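Local coordinates for pirin-like protein (Geobacillus kaustophilus, PDB 2P17) that is of uncharacterised function but binds one iron ion per subunit as a member of the pirin family within the cupin clan, at residues 34-39 with 213-218. Residues are numbered along the deposited sequence; the frame is centred on the assembly and turned at random.
Sequences QEYDPF and ALFFSR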
loop_
_atom_site.group_PDB
_atom_site.type_symbol
_atom_site.label_atom_id
_atom_site.label_comp_id
_atom_site.label_asym_id
_atom_site.label_seq_id
_atom_site.Cartn_x
_atom_site.Cartn_y
_atom_site.Cartn_z
ATOM N N GLN A 34 13.188 8.250 7.672
ATOM C CA GLN A 34 14.018 9.049 6.783
ATOM C C GLN A 34 14.164 8.419 5.414
ATOM O O GLN A 34 14.330 9.121 4.428
ATOM C CB GLN A 34 15.393 9.350 7.407
ATOM C CG GLN A 34 16.321 8.156 7.609
ATOM C CD GLN A 34 16.184 7.515 8.977
ATOM O OE1 GLN A 34 15.124 7.559 9.609
ATOM N NE2 GLN A 34 17.269 6.916 9.449
ATOM N N GLU A 35 14.091 7.088 5.351
ATOM C CA GLU A 35 14.154 6.406 4.067
ATOM C C GLU A 35 12.800 6.314 3.376
ATOM O O GLU A 35 12.739 6.343 2.146
ATOM C CB GLU A 35 14.753 4.996 4.212
ATOM C CG GLU A 35 15.042 4.314 2.878
ATOM C CD GLU A 35 15.567 2.898 3.025
ATOM O OE1 GLU A 35 16.177 2.582 4.069
ATOM O OE2 GLU A 35 15.374 2.108 2.074
ATOM N N TYR A 36 11.732 6.168 4.164
ATOM C CA TYR A 36 10.435 5.772 3.600
ATOM C C TYR A 36 9.394 6.873 3.477
ATOM O O TYR A 36 8.344 6.647 2.876
ATOM C CB TYR A 36 9.847 4.627 4.416
ATOM C CG TYR A 36 10.703 3.380 4.486
ATOM C CD1 TYR A 36 11.348 2.867 3.353
ATOM C CD2 TYR A 36 10.811 2.683 5.676
ATOM C CE1 TYR A 36 12.116 1.705 3.433
ATOM C CE2 TYR A 36 11.564 1.507 5.757
ATOM C CZ TYR A 36 12.205 1.034 4.637
ATOM O OH TYR A 36 12.951 -0.144 4.719
ATOM N N ASP A 37 9.714 8.045 4.021
ATOM C CA ASP A 37 8.870 9.251 4.015
ATOM C C ASP A 37 8.109 9.341 2.689
ATOM O O ASP A 37 8.740 9.426 1.636
ATOM C CB ASP A 37 9.815 10.457 4.197
ATOM C CG ASP A 37 9.097 11.773 4.427
ATOM O OD1 ASP A 37 7.860 11.783 4.584
ATOM O OD2 ASP A 37 9.803 12.816 4.431
ATOM N N PRO A 38 6.760 9.402 2.720
ATOM C CA PRO A 38 5.863 9.620 3.854
ATOM C C PRO A 38 5.383 8.373 4.594
ATOM O O PRO A 38 4.526 8.480 5.480
ATOM C CB PRO A 38 4.651 10.293 3.190
ATOM C CG PRO A 38 4.569 9.596 1.819
ATOM C CD PRO A 38 6.018 9.320 1.441
ATOM N N PHE A 39 5.896 7.198 4.235
ATOM C CA PHE A 39 5.437 5.957 4.872
ATOM C C PHE A 39 6.215 5.677 6.145
ATOM O O PHE A 39 7.400 6.001 6.233
ATOM C CB PHE A 39 5.519 4.800 3.877
ATOM C CG PHE A 39 4.839 5.110 2.586
ATOM C CD1 PHE A 39 3.474 5.353 2.559
ATOM C CD2 PHE A 39 5.556 5.231 1.410
ATOM C CE1 PHE A 39 2.815 5.680 1.370
ATOM C CE2 PHE A 39 4.902 5.544 0.221
ATOM C CZ PHE A 39 3.530 5.768 0.206
ATOM N N ALA A 213 9.503 -6.880 -1.590
ATOM C CA ALA A 213 9.287 -5.446 -1.787
ATOM C C ALA A 213 10.450 -4.867 -2.570
ATOM O O ALA A 213 11.616 -5.119 -2.237
ATOM C CB ALA A 213 9.140 -4.737 -0.455
ATOM N N LEU A 214 10.132 -4.098 -3.612
ATOM C CA LEU A 214 11.141 -3.494 -4.494
ATOM C C LEU A 214 11.038 -1.995 -4.355
ATOM O O LEU A 214 9.977 -1.436 -4.605
ATOM C CB LEU A 214 10.928 -3.932 -5.947
ATOM C CG LEU A 214 11.467 -5.316 -6.334
ATOM C CD1 LEU A 214 10.686 -6.444 -5.666
ATOM C CD2 LEU A 214 11.389 -5.478 -7.839
ATOM N N PHE A 215 12.128 -1.363 -3.917
ATOM C CA PHE A 215 12.123 0.068 -3.609
ATOM C C PHE A 215 12.658 0.862 -4.776
ATOM O O PHE A 215 13.593 0.420 -5.448
ATOM C CB PHE A 215 12.957 0.336 -2.358
ATOM C CG PHE A 215 12.378 -0.286 -1.133
ATOM C CD1 PHE A 215 11.513 0.436 -0.310
ATOM C CD2 PHE A 215 12.639 -1.621 -0.825
ATOM C CE1 PHE A 215 10.944 -0.156 0.814
ATOM C CE2 PHE A 215 12.075 -2.220 0.286
ATOM C CZ PHE A 215 11.235 -1.490 1.112
ATOM N N PHE A 216 12.095 2.053 -4.994
ATOM C CA PHE A 216 12.406 2.846 -6.179
ATOM C C PHE A 216 13.497 3.884 -5.903
ATOM O O PHE A 216 13.565 4.450 -4.822
ATOM C CB PHE A 216 11.164 3.589 -6.724
ATOM C CG PHE A 216 9.934 2.729 -6.890
ATOM C CD1 PHE A 216 10.034 1.366 -7.192
ATOM C CD2 PHE A 216 8.659 3.303 -6.789
ATOM C CE1 PHE A 216 8.889 0.589 -7.337
ATOM C CE2 PHE A 216 7.507 2.528 -6.946
ATOM C CZ PHE A 216 7.623 1.168 -7.228
ATOM N N SER A 217 14.309 4.142 -6.928
ATOM C CA SER A 217 15.224 5.273 -6.925
ATOM C C SER A 217 14.483 6.577 -6.688
ATOM O O SER A 217 13.317 6.708 -7.028
ATOM C CB SER A 217 15.968 5.357 -8.267
ATOM O OG SER A 217 15.054 5.299 -9.351
ATOM N N ARG A 218 15.202 7.537 -6.122
ATOM C CA ARG A 218 14.681 8.873 -5.891
ATOM C C ARG A 218 15.083 9.813 -7.009
ATOM O O ARG A 218 16.153 9.662 -7.604
ATOM C CB ARG A 218 15.227 9.414 -4.572
ATOM C CG ARG A 218 14.840 8.586 -3.340
ATOM C CD ARG A 218 13.362 8.694 -2.990
ATOM N NE ARG A 218 12.983 10.009 -2.471
ATOM C CZ ARG A 218 13.048 10.396 -1.187
ATOM N NH1 ARG A 218 13.502 9.588 -0.236
ATOM N NH2 ARG A 218 12.678 11.627 -0.855
HETATM O O HOH W 1 13.271 10.530 2.411
HETATM O O HOH W 2 14.491 6.882 -0.111
#
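The rings of Tyr36 and Phe215 meet near-parallel, their planes at 23°, yet displaced so far along their planes that little of one lies over the other, with centroids 5.5 Å from one another. Touching is confined to one corner of each ring, where CE1 of Tyr36 comes 3.4 Å from CE1 of Phe215. Glu35 CB lies over one face of the tyrosine ring, toward its margin, and Leu28 packs on both aromatics. At the edge of the Arg218 guanidinium, in its plane, sit two waters. In the bicupin fold of pirins, helix 33-36 falls in the Pirin family region and strand 212-216, which pairs with strands 3-19 and 189-196, in the C-terminal cupin region, so the contact probably lies between the two halves, away from the iron site.

Phe215 reaches the helix because its CG stands anti to the carbonyl carbon (chi1 -65°), on a CB already directed toward it. The hydroxyl of Tyr36 is bound by Glu29 and Arg9, which fixes the far end of the ring. A leucine in place of Tyr36, lacking ring and hydroxyl, is likely to leave Glu29 and Arg9 without that shared partner and open a gap beside Phe215 CE1.

Beyond the rings, solvent carries the polar link. The arginine chain, bent at chi2 and chi3, brings its NH1 to both waters. Arg218 NH1 donates to water 1 O at 2.8 Å, and that water donates to Gln34 O. Arg218 NH1 also donates to water 2 O at 2.9 Å, and this one donates to Glu35 O. Direct approach of Arg218 NH1 to Glu35 O stops at 4.1 Å, and Asn189 also binds that carbonyl.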